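Local coordinates for protein putative hydrolase (Agrobacterium vitis, PDB 3LLC) that is a putative alpha/beta hydrolase that probably cleaves thioester or ester bonds, such as those holding fatty acyl groups on protein cysteines, at residues 153-158 / 192-197; 211-214 / 219-222. All blocks are in the same frame, centred on the assembly; numbering follows the deposited sequence.

Interaction 1 (153-158 / 192-197); sequences LIEPLL and DGRANR. With EDO (1,2-ethanediol), chain D.
Glu155 lays its carboxylate along the side of the Arg194 guanidinium that carries NE and NH2, and this salt bridge is the whole of the contact. Arg194 NH2 donates to Glu155 OE1 at 2.9 Å with an N-H...O angle of 173°, and Arg194 NE donates to Glu155 OE2, also at 2.9 Å. OE2 uses its syn lone pair, whereas OE1 is met on the syn side but out of the carboxylate plane; both oxygens lie close to the guanidinium plane. The side-on, two-nitrogen grip holds the groups nearly coplanar, their planes 24° apart, and limits rotation of either. Arg194 reaches across with its chain extended from CG to NE, while Glu155 is stretched out beyond CG (chi2 -176°). Arg197 NH1 is another positive charge nearby, 6.6 Å from Glu155 OE1 and not in contact; its NH2 pairs with Asp152 instead. A 1,2-ethanediol, probably from the crystallisation liquor, bonds weakly to the carbonyl oxygens of Ala195 and Arg197. The bridge sits at the surface, joining the C-terminal end region of helix 149-154 to that of helix 187-195. Ile154 and Glu155 touch Met190, and Asn196 hydrogen-bonds to Arg122 and Trp118 of helix 115-128, through its side-chain OD1 and its backbone O.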
loop_
_atom_site.group_PDB
_atom_site.type_symbol
_atom_site.label_atom_id
_atom_site.label_comp_id
_atom_site.label_asym_id
_atom_site.label_seq_id
_atom_site.Cartn_x
_atom_site.Cartn_y
_atom_site.Cartn_z
ATOM N N LEU A 153 6.355 14.733 3.574
ATOM C CA LEU A 153 5.861 15.396 2.352
ATOM C C LEU A 153 4.784 16.453 2.635
ATOM O O LEU A 153 4.755 17.484 1.952
ATOM C CB LEU A 153 5.361 14.371 1.337
ATOM C CG LEU A 153 6.364 13.304 0.868
ATOM C CD1 LEU A 153 5.743 12.321 -0.149
ATOM C CD2 LEU A 153 7.670 14.000 0.336
ATOM N N ILE A 154 3.930 16.247 3.641
ATOM C CA ILE A 154 2.891 17.253 3.974
ATOM C C ILE A 154 3.338 18.328 4.976
ATOM O O ILE A 154 3.284 19.553 4.669
ATOM C CB ILE A 154 1.562 16.603 4.409
ATOM C CG1 ILE A 154 1.007 15.714 3.263
ATOM C CG2 ILE A 154 0.547 17.696 4.844
ATOM C CD1 ILE A 154 -0.241 14.891 3.603
ATOM N N GLU A 155 3.765 17.909 6.177
ATOM C CA GLU A 155 4.167 18.864 7.219
ATOM C C GLU A 155 5.073 20.041 6.762
ATOM O O GLU A 155 4.804 21.180 7.130
ATOM C CB GLU A 155 4.801 18.159 8.445
ATOM C CG GLU A 155 3.783 17.452 9.386
ATOM C CD GLU A 155 4.435 16.847 10.648
ATOM O OE1 GLU A 155 5.443 17.403 11.081
ATOM O OE2 GLU A 155 3.936 15.823 11.193
ATOM N N PRO A 156 6.152 19.774 6.000
ATOM C CA PRO A 156 6.980 20.920 5.609
ATOM C C PRO A 156 6.289 21.954 4.711
ATOM O O PRO A 156 6.757 23.070 4.631
ATOM C CB PRO A 156 8.160 20.281 4.871
ATOM C CG PRO A 156 8.184 18.886 5.318
ATOM C CD PRO A 156 6.773 18.498 5.617
ATOM N N LEU A 157 5.190 21.591 4.055
ATOM C CA LEU A 157 4.474 22.513 3.151
ATOM C C LEU A 157 3.296 23.226 3.789
ATOM O O LEU A 157 2.753 24.131 3.175
ATOM C CB LEU A 157 3.975 21.763 1.910
ATOM C CG LEU A 157 5.064 21.152 1.033
ATOM C CD1 LEU A 157 4.443 20.280 -0.031
ATOM C CD2 LEU A 157 5.967 22.235 0.434
ATOM N N LEU A 158 2.898 22.854 5.008
ATOM C CA LEU A 158 1.737 23.466 5.645
ATOM C C LEU A 158 1.982 24.918 6.010
ATOM O O LEU A 158 3.061 25.281 6.495
ATOM C CB LEU A 158 1.332 22.726 6.923
ATOM C CG LEU A 158 0.811 21.294 6.829
ATOM C CD1 LEU A 158 0.510 20.774 8.241
ATOM C CD2 LEU A 158 -0.410 21.219 5.964
ATOM N N ASP A 192 -1.395 10.288 13.799
ATOM C CA ASP A 192 -1.109 8.840 13.753
ATOM C C ASP A 192 -0.032 8.474 12.729
ATOM O O ASP A 192 0.630 7.449 12.886
ATOM C CB ASP A 192 -2.424 8.059 13.564
ATOM C CG ASP A 192 -2.213 6.550 13.359
ATOM O OD1 ASP A 192 -2.134 5.837 14.368
ATOM O OD2 ASP A 192 -2.119 6.095 12.212
ATOM N N GLY A 193 0.206 9.320 11.704
ATOM C CA GLY A 193 1.257 9.061 10.761
ATOM C C GLY A 193 2.632 9.009 11.452
ATOM O O GLY A 193 3.492 8.222 11.036
ATOM N N ARG A 194 2.813 9.782 12.511
ATOM C CA ARG A 194 4.063 9.767 13.285
ATOM C C ARG A 194 4.204 8.471 14.113
ATOM O O ARG A 194 5.338 7.985 14.327
ATOM C CB ARG A 194 4.232 11.029 14.148
ATOM C CG ARG A 194 4.834 12.201 13.336
ATOM C CD ARG A 194 4.795 13.537 14.116
ATOM N NE ARG A 194 5.504 14.579 13.355
ATOM C CZ ARG A 194 6.807 14.841 13.429
ATOM N NH1 ARG A 194 7.597 14.161 14.259
ATOM N NH2 ARG A 194 7.331 15.823 12.692
ATOM N N ALA A 195 3.074 7.935 14.579
ATOM C CA ALA A 195 3.058 6.612 15.246
ATOM C C ALA A 195 3.582 5.521 14.311
ATOM O O ALA A 195 4.143 4.556 14.766
ATOM C CB ALA A 195 1.659 6.246 15.784
ATOM N N ASN A 196 3.420 5.680 13.002
ATOM C CA ASN A 196 3.830 4.697 11.999
ATOM C C ASN A 196 5.087 5.058 11.171
ATOM O O ASN A 196 5.357 4.475 10.098
ATOM C CB ASN A 196 2.636 4.440 11.059
ATOM C CG ASN A 196 1.524 3.681 11.739
ATOM O OD1 ASN A 196 1.598 2.450 11.838
ATOM N ND2 ASN A 196 0.465 4.400 12.217
ATOM N N ARG A 197 5.869 6.024 11.664
ATOM C CA ARG A 197 7.007 6.507 10.906
ATOM C C ARG A 197 8.032 5.364 10.780
ATOM O O ARG A 197 8.440 4.779 11.803
ATOM C CB ARG A 197 7.630 7.727 11.594
ATOM C CG ARG A 197 8.612 8.531 10.731
ATOM C CD ARG A 197 9.099 9.785 11.470
ATOM N NE ARG A 197 9.679 10.750 10.530
ATOM C CZ ARG A 197 9.946 12.020 10.810
ATOM N NH1 ARG A 197 9.737 12.518 12.021
ATOM N NH2 ARG A 197 10.441 12.807 9.848
HETATM C C1 EDO D . 6.629 2.416 13.797
HETATM O O1 EDO D . 5.770 1.679 14.697
HETATM C C2 EDO D . 7.301 1.489 12.799
HETATM O O2 EDO D . 8.722 1.593 12.864
#

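Interaction 2 (211-214 / 219-222); sequences ILQG and DVPY
Gln213, near the end of strand 209-214, lays its CG and side-chain amide against CA and CB of Tyr222 and the carbonyl oxygen of Val220. Gln213 NE2 comes to 3.7 Å from Tyr222 CA. It donates a weak, bent hydrogen bond to Val220 O at 3.1 Å. A nearly straight one runs from Gln213 NE2 to Gly214 O (3.0 Å, N-H...O angle 163°), in the carbonyl plane on a lone pair. The chain can fold back on its own strand because it bends at chi2 (74°). In the alpha/beta hydrolase fold the loop after this strand commonly carries the catalytic acid, and here it holds Asp217, the probable acid of a Ser-His-Asp triad with Ser114 and His247. Gln213 NE2 also makes a weak hydrogen bond to Asp217 OD2, while the backbone nitrogens of Asp219 and Val220 bond to Asp217 OD1. Tyr222 meets the strand with its CB, 3.6 Å from Gly214 O, and with chi1 at 75° its ring leads away from the strand, reaching Leu241 and Met215. Val220 adds a looser touch, CG1 lying 4.0 Å from Gln213 OE1, and its side chain also contacts His247.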
loop_
_atom_site.group_PDB
_atom_site.type_symbol
_atom_site.label_atom_id
_atom_site.label_comp_id
_atom_site.label_asym_id
_atom_site.label_seq_id
_atom_site.Cartn_x
_atom_site.Cartn_y
_atom_site.Cartn_z
ATOM N N ILE A 211 11.629 -1.302 -6.190
ATOM C CA ILE A 211 10.848 -0.030 -6.247
ATOM C C ILE A 211 10.822 0.488 -7.710
ATOM O O ILE A 211 11.856 0.483 -8.393
ATOM C CB ILE A 211 11.480 1.061 -5.360
ATOM C CG1 ILE A 211 11.616 0.604 -3.891
ATOM C CG2 ILE A 211 10.665 2.422 -5.435
ATOM C CD1 ILE A 211 12.788 1.304 -3.114
ATOM N N LEU A 212 9.627 0.908 -8.167
ATOM C CA LEU A 212 9.414 1.534 -9.487
ATOM C C LEU A 212 8.921 2.967 -9.187
ATOM O O LEU A 212 7.967 3.149 -8.406
ATOM C CB LEU A 212 8.367 0.779 -10.293
ATOM C CG LEU A 212 8.741 -0.632 -10.801
ATOM C CD1 LEU A 212 7.514 -1.533 -10.951
ATOM C CD2 LEU A 212 9.437 -0.538 -12.152
ATOM N N GLN A 213 9.584 3.969 -9.781
ATOM C CA GLN A 213 9.347 5.377 -9.438
ATOM C C GLN A 213 9.559 6.281 -10.659
ATOM O O GLN A 213 10.596 6.221 -11.376
ATOM C CB GLN A 213 10.295 5.787 -8.295
ATOM C CG GLN A 213 10.308 7.265 -7.946
ATOM C CD GLN A 213 9.061 7.711 -7.188
ATOM O OE1 GLN A 213 8.643 7.088 -6.192
ATOM N NE2 GLN A 213 8.477 8.822 -7.643
ATOM N N GLY A 214 8.577 7.148 -10.905
ATOM C CA GLY A 214 8.691 8.123 -11.974
ATOM C C GLY A 214 9.432 9.382 -11.546
ATOM O O GLY A 214 9.308 9.825 -10.391
ATOM N N ASP A 219 3.582 14.294 -6.956
ATOM C CA ASP A 219 3.013 13.986 -5.637
ATOM C C ASP A 219 4.045 13.360 -4.687
ATOM O O ASP A 219 4.213 13.833 -3.573
ATOM C CB ASP A 219 1.854 13.015 -5.778
ATOM C CG ASP A 219 0.724 13.573 -6.663
ATOM O OD1 ASP A 219 0.532 14.805 -6.698
ATOM O OD2 ASP A 219 0.082 12.778 -7.358
ATOM N N VAL A 220 4.722 12.309 -5.152
ATOM C CA VAL A 220 5.873 11.718 -4.438
ATOM C C VAL A 220 7.171 12.001 -5.250
ATOM O O VAL A 220 7.380 11.388 -6.275
ATOM C CB VAL A 220 5.672 10.190 -4.234
ATOM C CG1 VAL A 220 6.924 9.553 -3.563
ATOM C CG2 VAL A 220 4.420 9.915 -3.379
ATOM N N PRO A 221 8.014 12.960 -4.821
ATOM C CA PRO A 221 9.240 13.293 -5.557
ATOM C C PRO A 221 10.132 12.061 -5.671
ATOM O O PRO A 221 10.178 11.290 -4.718
ATOM C CB PRO A 221 9.933 14.352 -4.691
ATOM C CG PRO A 221 9.024 14.662 -3.576
ATOM C CD PRO A 221 7.883 13.718 -3.566
ATOM N N TYR A 222 10.806 11.877 -6.803
ATOM C CA TYR A 222 11.633 10.668 -6.971
ATOM C C TYR A 222 12.734 10.595 -5.893
ATOM O O TYR A 222 13.190 9.505 -5.548
ATOM C CB TYR A 222 12.229 10.583 -8.387
ATOM C CG TYR A 222 13.365 11.524 -8.641
ATOM C CD1 TYR A 222 14.686 11.157 -8.345
ATOM C CD2 TYR A 222 13.146 12.795 -9.196
ATOM C CE1 TYR A 222 15.725 12.035 -8.548
ATOM C CE2 TYR A 222 14.194 13.675 -9.403
ATOM C CZ TYR A 222 15.485 13.281 -9.084
ATOM O OH TYR A 222 16.531 14.145 -9.286
#

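How the interactions relate
Along the chain interaction 1 closes before interaction 2 opens, with helix 187-195 leading on to strand 209-214. Their centres are 18 Å apart, yet Leu153 joins them directly. Leu153 CD2 packs 3.9 Å from Pro221 CD, and Leu153 CD1 lies 4.0 Å from Asp219 O. Leu153, two residues before Glu155, thus packs the end of helix 149-154 on the loop of interaction 2. That loop lies beside the probable active site: the side chain of Val220 touches the likely nucleophile elbow and is about 4 Å from a tetraethylene glycol, probably from the crystallisation liquor, which may mark a pocket. Interaction 1 is a surface contact, whereas interaction 2 is buried.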